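Local coordinates for protein iminosuccinate reductase (Paracoccus denitrificans, PDB 6RQA) that catalyses the NADH-dependent reduction of iminosuccinate to L-aspartate, regenerating the amino donor of the beta-hydroxyaspartate cycle during glyoxylate assimilation, at residues A137-K141 / A166-H171; A148-I154 / A212-I218. All coordinates share one frame; numbering follows the deposited sequence.

Contact 1. Residues A137-K141 / A166-H171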
loop_
_atom_site.group_PDB
_atom_site.type_symbol
_atom_site.label_atom_id
_atom_site.label_comp_id
_atom_site.label_asym_id
_atom_site.label_seq_id
_atom_site.Cartn_x
_atom_site.Cartn_y
_atom_site.Cartn_z
ATOM N N ALA A 137 -13.410 12.146 -20.024
ATOM C CA ALA A 137 -13.468 13.366 -20.822
ATOM C C ALA A 137 -12.219 13.542 -21.677
ATOM O O ALA A 137 -12.300 14.088 -22.784
ATOM C CB ALA A 137 -13.669 14.579 -19.912
ATOM N N VAL A 138 -11.061 13.091 -21.186
ATOM C CA VAL A 138 -9.838 13.170 -21.981
ATOM C C VAL A 138 -9.955 12.294 -23.221
ATOM O O VAL A 138 -9.589 12.708 -24.328
ATOM C CB VAL A 138 -8.615 12.786 -21.124
ATOM C CG1 VAL A 138 -7.373 12.666 -21.993
ATOM C CG2 VAL A 138 -8.396 13.813 -20.024
ATOM N N SER A 139 -10.474 11.074 -23.059
ATOM C CA SER A 139 -10.676 10.200 -24.210
ATOM C C SER A 139 -11.666 10.800 -25.197
ATOM O O SER A 139 -11.526 10.605 -26.409
ATOM C CB SER A 139 -11.158 8.824 -23.752
ATOM O OG SER A 139 -12.490 8.885 -23.278
ATOM N N ILE A 140 -12.668 11.530 -24.703
ATOM C CA ILE A 140 -13.618 12.188 -25.596
ATOM C C ILE A 140 -12.913 13.261 -26.417
ATOM O O ILE A 140 -13.062 13.328 -27.642
ATOM C CB ILE A 140 -14.795 12.771 -24.794
ATOM C CG1 ILE A 140 -15.640 11.649 -24.190
ATOM C CG2 ILE A 140 -15.652 13.670 -25.673
ATOM C CD1 ILE A 140 -16.798 12.144 -23.356
ATOM N N LYS A 141 -12.122 14.108 -25.754
ATOM C CA LYS A 141 -11.449 15.197 -26.454
ATOM C C LYS A 141 -10.536 14.687 -27.565
ATOM O O LYS A 141 -10.389 15.350 -28.598
ATOM C CB LYS A 141 -10.651 16.042 -25.462
ATOM C CG LYS A 141 -9.910 17.212 -26.090
ATOM C CD LYS A 141 -9.012 17.902 -25.078
ATOM C CE LYS A 141 -8.180 18.996 -25.729
ATOM N NZ LYS A 141 -7.269 19.652 -24.749
ATOM N N ALA A 166 -18.557 16.193 -16.823
ATOM C CA ALA A 166 -17.224 16.303 -17.405
ATOM C C ALA A 166 -17.262 16.180 -18.922
ATOM O O ALA A 166 -16.462 16.819 -19.615
ATOM C CB ALA A 166 -16.299 15.244 -16.805
ATOM N N ALA A 167 -18.183 15.375 -19.455
ATOM C CA ALA A 167 -18.281 15.224 -20.903
ATOM C C ALA A 167 -18.849 16.480 -21.550
ATOM O O ALA A 167 -18.374 16.907 -22.610
ATOM C CB ALA A 167 -19.138 14.006 -21.246
ATOM N N ALA A 168 -19.863 17.085 -20.929
ATOM C CA ALA A 168 -20.437 18.314 -21.462
ATOM C C ALA A 168 -19.491 19.499 -21.332
ATOM O O ALA A 168 -19.662 20.493 -22.045
ATOM C CB ALA A 168 -21.758 18.626 -20.760
ATOM N N ASN A 169 -18.501 19.417 -20.441
ATOM C CA ASN A 169 -17.563 20.519 -20.262
ATOM C C ASN A 169 -16.467 20.517 -21.321
ATOM O O ASN A 169 -15.955 21.584 -21.676
ATOM C CB ASN A 169 -16.946 20.458 -18.863
ATOM C CG ASN A 169 -15.936 21.564 -18.619
ATOM O OD1 ASN A 169 -14.728 21.361 -18.756
ATOM N ND2 ASN A 169 -16.426 22.744 -18.253
ATOM N N VAL A 170 -16.104 19.345 -21.840
ATOM C CA VAL A 170 -15.002 19.232 -22.789
ATOM C C VAL A 170 -15.541 19.256 -24.215
ATOM O O VAL A 170 -14.843 19.671 -25.148
ATOM C CB VAL A 170 -14.174 17.959 -22.521
ATOM C CG1 VAL A 170 -14.991 16.706 -22.807
ATOM C CG2 VAL A 170 -12.888 17.971 -23.331
ATOM N N HIS A 171 -16.789 18.829 -24.395
ATOM C CA HIS A 171 -17.399 18.756 -25.715
ATOM C C HIS A 171 -18.817 19.300 -25.645
ATOM O O HIS A 171 -19.531 19.068 -24.665
ATOM C CB HIS A 171 -17.411 17.317 -26.245
ATOM C CG HIS A 171 -17.945 17.190 -27.637
ATOM N ND1 HIS A 171 -17.171 17.420 -28.755
ATOM C CD2 HIS A 171 -19.176 16.859 -28.094
ATOM C CE1 HIS A 171 -17.902 17.234 -29.839
ATOM N NE2 HIS A 171 -19.123 16.893 -29.465
#
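Val170 is the bump of this helix pair: its two methyls enter the hollow formed on the facing helix by Ala137, Ile140 and Lys141. Val170 CG1 lies 3.8 Å from Ala137 CB, while Val170 CG2 drops against the root of the lysine, 3.6 Å from Lys141 CB. With CG1 set between the backbone N and the carbonyl carbon (chi1 67°), both methyls also bear on the carbonyl oxygen of Ala137. In return, Ile140 reaches the other way. Its CG1 branch runs on to place Ile140 CD1 3.7 Å from Ala167 CB, whereas CG2 meets His171 CB, the two side chains crossing at about a right angle. Helices 125-143 and 158-170 pack here on one face of the parallel sheet of the dinucleotide-binding domain, flanking strand 150-154 in the chain order helix-strand-helix. The axes of the two short segments run at 33° to each other and come within 9.1 Å. Where Ala137 CB sits 4.1 Å from Ala166 CB, small side chains meet between the helices. Phe40 of helix 36-51 packs on Ala137, Lys141 and Val170 alike. Beyond its apolar root, the extended chain of Lys141 leads away from the helix pair to a salt bridge with Glu44.

Contact 2. Residues A148-I154 / A212-I218. With NAD (nicotinamide-adenine-dinucleotide), chain C.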
loop_
_atom_site.group_PDB
_atom_site.type_symbol
_atom_site.label_atom_id
_atom_site.label_comp_id
_atom_site.label_asym_id
_atom_site.label_seq_id
_atom_site.Cartn_x
_atom_site.Cartn_y
_atom_site.Cartn_z
ATOM N N ALA A 148 -19.506 15.418 -32.700
ATOM C CA ALA A 148 -20.391 14.545 -31.938
ATOM C C ALA A 148 -21.536 15.360 -31.351
ATOM O O ALA A 148 -21.307 16.324 -30.613
ATOM C CB ALA A 148 -19.615 13.831 -30.835
ATOM N N LYS A 149 -22.768 14.975 -31.679
ATOM C CA LYS A 149 -23.949 15.733 -31.290
ATOM C C LYS A 149 -24.765 15.081 -30.186
ATOM O O LYS A 149 -25.452 15.791 -29.448
ATOM C CB LYS A 149 -24.858 15.957 -32.507
ATOM C CG LYS A 149 -24.124 16.476 -33.735
ATOM C CD LYS A 149 -24.974 16.360 -34.991
ATOM C CE LYS A 149 -26.049 17.431 -35.043
ATOM N NZ LYS A 149 -25.462 18.791 -35.203
ATOM N N VAL A 150 -24.707 13.758 -30.050
ATOM C CA VAL A 150 -25.536 13.022 -29.103
ATOM C C VAL A 150 -24.634 12.218 -28.179
ATOM O O VAL A 150 -23.791 11.442 -28.643
ATOM C CB VAL A 150 -26.537 12.099 -29.822
ATOM C CG1 VAL A 150 -27.306 11.264 -28.810
ATOM C CG2 VAL A 150 -27.487 12.917 -30.681
ATOM N N LEU A 151 -24.821 12.399 -26.874
ATOM C CA LEU A 151 -24.081 11.671 -25.855
ATOM C C LEU A 151 -24.951 10.551 -25.299
ATOM O O LEU A 151 -26.099 10.785 -24.909
ATOM C CB LEU A 151 -23.648 12.610 -24.728
ATOM C CG LEU A 151 -22.998 11.966 -23.503
ATOM C CD1 LEU A 151 -21.660 11.342 -23.868
ATOM C CD2 LEU A 151 -22.836 12.985 -22.386
ATOM N N GLY A 152 -24.402 9.339 -25.267
ATOM C CA GLY A 152 -25.129 8.196 -24.748
ATOM C C GLY A 152 -24.612 7.724 -23.406
ATOM O O GLY A 152 -23.434 7.379 -23.275
ATOM N N MET A 153 -25.484 7.703 -22.401
ATOM C CA MET A 153 -25.122 7.306 -21.046
ATOM C C MET A 153 -25.670 5.913 -20.770
ATOM O O MET A 153 -26.889 5.709 -20.782
ATOM C CB MET A 153 -25.660 8.302 -20.017
ATOM C CG MET A 153 -25.076 9.697 -20.130
ATOM S SD MET A 153 -23.307 9.745 -19.785
ATOM C CE MET A 153 -23.271 9.120 -18.106
ATOM N N ILE A 154 -24.775 4.964 -20.523
ATOM C CA ILE A 154 -25.149 3.617 -20.110
ATOM C C ILE A 154 -24.866 3.525 -18.616
ATOM O O ILE A 154 -23.731 3.274 -18.194
ATOM C CB ILE A 154 -24.400 2.543 -20.900
ATOM C CG1 ILE A 154 -24.723 2.663 -22.391
ATOM C CG2 ILE A 154 -24.775 1.154 -20.386
ATOM C CD1 ILE A 154 -24.099 1.578 -23.240
ATOM N N ALA A 212 -26.083 7.530 -30.502
ATOM C CA ALA A 212 -25.119 8.205 -29.643
ATOM C C ALA A 212 -23.754 8.216 -30.319
ATOM O O ALA A 212 -23.192 7.156 -30.617
ATOM C CB ALA A 212 -25.038 7.527 -28.277
ATOM N N ASP A 213 -23.226 9.417 -30.560
ATOM C CA ASP A 213 -21.893 9.552 -31.133
ATOM C C ASP A 213 -20.808 9.272 -30.104
ATOM O O ASP A 213 -19.750 8.735 -30.452
ATOM C CB ASP A 213 -21.722 10.955 -31.718
ATOM C CG ASP A 213 -22.887 11.362 -32.602
ATOM O OD1 ASP A 213 -23.400 10.498 -33.346
ATOM O OD2 ASP A 213 -23.296 12.541 -32.546
ATOM N N VAL A 214 -21.050 9.625 -28.845
ATOM C CA VAL A 214 -20.160 9.309 -27.735
ATOM C C VAL A 214 -20.961 8.528 -26.705
ATOM O O VAL A 214 -22.048 8.959 -26.301
ATOM C CB VAL A 214 -19.549 10.577 -27.111
ATOM C CG1 VAL A 214 -18.747 10.224 -25.868
ATOM C CG2 VAL A 214 -18.677 11.298 -28.124
ATOM N N ILE A 215 -20.430 7.382 -26.287
ATOM C CA ILE A 215 -21.088 6.506 -25.326
ATOM C C ILE A 215 -20.189 6.372 -24.107
ATOM O O ILE A 215 -18.989 6.104 -24.240
ATOM C CB ILE A 215 -21.399 5.124 -25.933
ATOM C CG1 ILE A 215 -22.347 5.264 -27.125
ATOM C CG2 ILE A 215 -22.001 4.203 -24.883
ATOM C CD1 ILE A 215 -22.696 3.948 -27.784
ATOM N N VAL A 216 -20.768 6.562 -22.925
ATOM C CA VAL A 216 -20.060 6.420 -21.658
ATOM C C VAL A 216 -20.833 5.434 -20.796
ATOM O O VAL A 216 -21.983 5.698 -20.424
ATOM C CB VAL A 216 -19.901 7.764 -20.928
ATOM C CG1 VAL A 216 -19.301 7.547 -19.550
ATOM C CG2 VAL A 216 -19.038 8.710 -21.748
ATOM N N SER A 217 -20.209 4.302 -20.486
ATOM C CA SER A 217 -20.799 3.274 -19.639
ATOM C C SER A 217 -20.103 3.286 -18.285
ATOM O O SER A 217 -18.870 3.330 -18.217
ATOM C CB SER A 217 -20.685 1.893 -20.288
ATOM O OG SER A 217 -19.334 1.568 -20.567
ATOM N N ILE A 218 -20.895 3.244 -17.214
ATOM C CA ILE A 218 -20.370 3.365 -15.858
ATOM C C ILE A 218 -21.191 2.466 -14.933
ATOM O O ILE A 218 -21.626 2.877 -13.851
ATOM C CB ILE A 218 -20.367 4.847 -15.416
ATOM C CG1 ILE A 218 -19.637 5.051 -14.083
ATOM C CG2 ILE A 218 -21.784 5.441 -15.422
ATOM C CD1 ILE A 218 -18.143 4.867 -14.173
HETATM P PA NAD C . -23.413 2.534 -8.420
HETATM O O1A NAD C . -23.693 1.185 -7.818
HETATM O O2A NAD C . -23.786 3.909 -7.970
HETATM O O5B NAD C . -24.406 2.370 -9.834
HETATM C C5B NAD C . -24.224 1.093 -10.308
HETATM C C4B NAD C . -25.007 0.937 -11.585
HETATM O O4B NAD C . -24.678 -0.316 -12.154
HETATM C C3B NAD C . -26.471 0.878 -11.158
HETATM O O3B NAD C . -26.910 2.196 -11.207
HETATM C C2B NAD C . -27.083 0.006 -12.260
HETATM O O2B NAD C . -27.454 0.750 -13.371
HETATM C C1B NAD C . -25.862 -0.904 -12.688
HETATM N N9A NAD C . -25.957 -2.240 -12.090
HETATM C C8A NAD C . -25.996 -2.631 -10.739
HETATM N N7A NAD C . -26.082 -3.952 -10.585
HETATM C C5A NAD C . -26.097 -4.458 -11.898
HETATM C C6A NAD C . -26.174 -5.777 -12.420
HETATM N N6A NAD C . -26.251 -6.835 -11.564
HETATM N N1A NAD C . -26.171 -5.988 -13.776
HETATM C C2A NAD C . -26.094 -4.873 -14.568
HETATM N N3A NAD C . -26.013 -3.570 -14.221
HETATM C C4A NAD C . -26.020 -3.401 -12.854
HETATM O O3 NAD C . -21.880 2.269 -8.839
HETATM P PN NAD C . -21.025 3.574 -9.124
HETATM O O1N NAD C . -21.581 4.683 -9.982
HETATM O O2N NAD C . -20.228 3.638 -7.871
HETATM O O5D NAD C . -19.692 3.054 -10.186
HETATM C C5D NAD C . -20.199 2.085 -10.998
HETATM C C4D NAD C . -19.046 1.342 -11.625
HETATM O O4D NAD C . -17.972 2.280 -11.852
HETATM C C3D NAD C . -18.537 0.316 -10.569
HETATM O O3D NAD C . -18.443 -0.893 -11.235
HETATM C C2D NAD C . -17.151 0.868 -10.190
HETATM O O2D NAD C . -16.175 -0.106 -10.037
HETATM C C1D NAD C . -16.806 1.603 -11.507
HETATM N N1N NAD C . -15.741 2.648 -11.235
HETATM C C2N NAD C . -14.759 2.758 -12.177
HETATM C C3N NAD C . -13.743 3.695 -12.000
HETATM C C7N NAD C . -12.712 3.749 -13.078
HETATM O O7N NAD C . -11.765 4.526 -13.031
HETATM N N7N NAD C . -12.880 2.883 -14.131
HETATM C C4N NAD C . -13.741 4.506 -10.864
HETATM C C5N NAD C . -14.753 4.371 -9.921
HETATM C C6N NAD C . -15.768 3.426 -10.111
#
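A single carboxylate oxygen, Asp213 OD2, accepts two consecutive backbone N-H groups at the entry of the strand pair. Lys149 N lies 2.6 Å from Asp213 OD2 and meets the anti lone pair of that oxygen, the one facing away from OD1, whereas Val150 N, 3.1 Å from Asp213 OD2, approaches from 51° above the carboxylate plane. With CG anti to its carbonyl carbon (chi1 -48°), Asp213 swings its carboxylate back toward the start of segment 148-154, and the two N-H groups probably stabilise its charge. Val150 O is gripped twice in turn, by the backbone N of Asp213 and of Val214. From there a regular parallel ladder follows: Gly152 N donates to Val214 O, Gly152 O accepts from Val216 N, and Ile154 bonds through N to Val216 O and through O to Ile218 N. Ala212 CB packs over the backbone of Gly152, 3.6 Å from Gly152 CA, on a side where the glycine has no side chain to intervene. Leu151 CD1 touches Val214 CG1 at 3.7 Å, and Met153, bent at chi2 and chi3, lays SD alongside Val216 CB; this face is covered by helix 158-170. On the other face Ile154 CD1 meets Ile215 CG2 at 3.7 Å, where Leu208 of helix 205-211 packs on both residues. At the end of the ladder, Ile218 CD1 comes within 3.5 Å of NAD O4D, the ribose ring oxygen on the nicotinamide side. Strands 175-179 and 200-202 intervene in sequence, making 150-154 and 214-217 the central 1-4 pair of a Rossmann fold's 3-2-1-4-5 order, with the dinucleotide at their C-terminal ends.

In the fold
Contact 1 belongs to the helical layer that packs on the parallel sheet, to which contact 2 contributes two neighbouring strands; their centres are 11 Å apart. The layers meet where Ile140 CD1 packs on Val214 CG1 at 3.7 Å and Ala167 CB on Leu151 CD2 at 4.0 Å; a probable hydrogen bond from His171 NE2 to Ala148 O ties the end of helix 158-170 to the start of segment 148-154. The segments alternate along the chain, 137-141, 148-154, 166-171, 212-218. Only contact 2 reaches the cofactor, through Ile218 beside Met240 and Gln159, whereas the side chain of Ala166 in contact 1 stays about 12 Å from NAD.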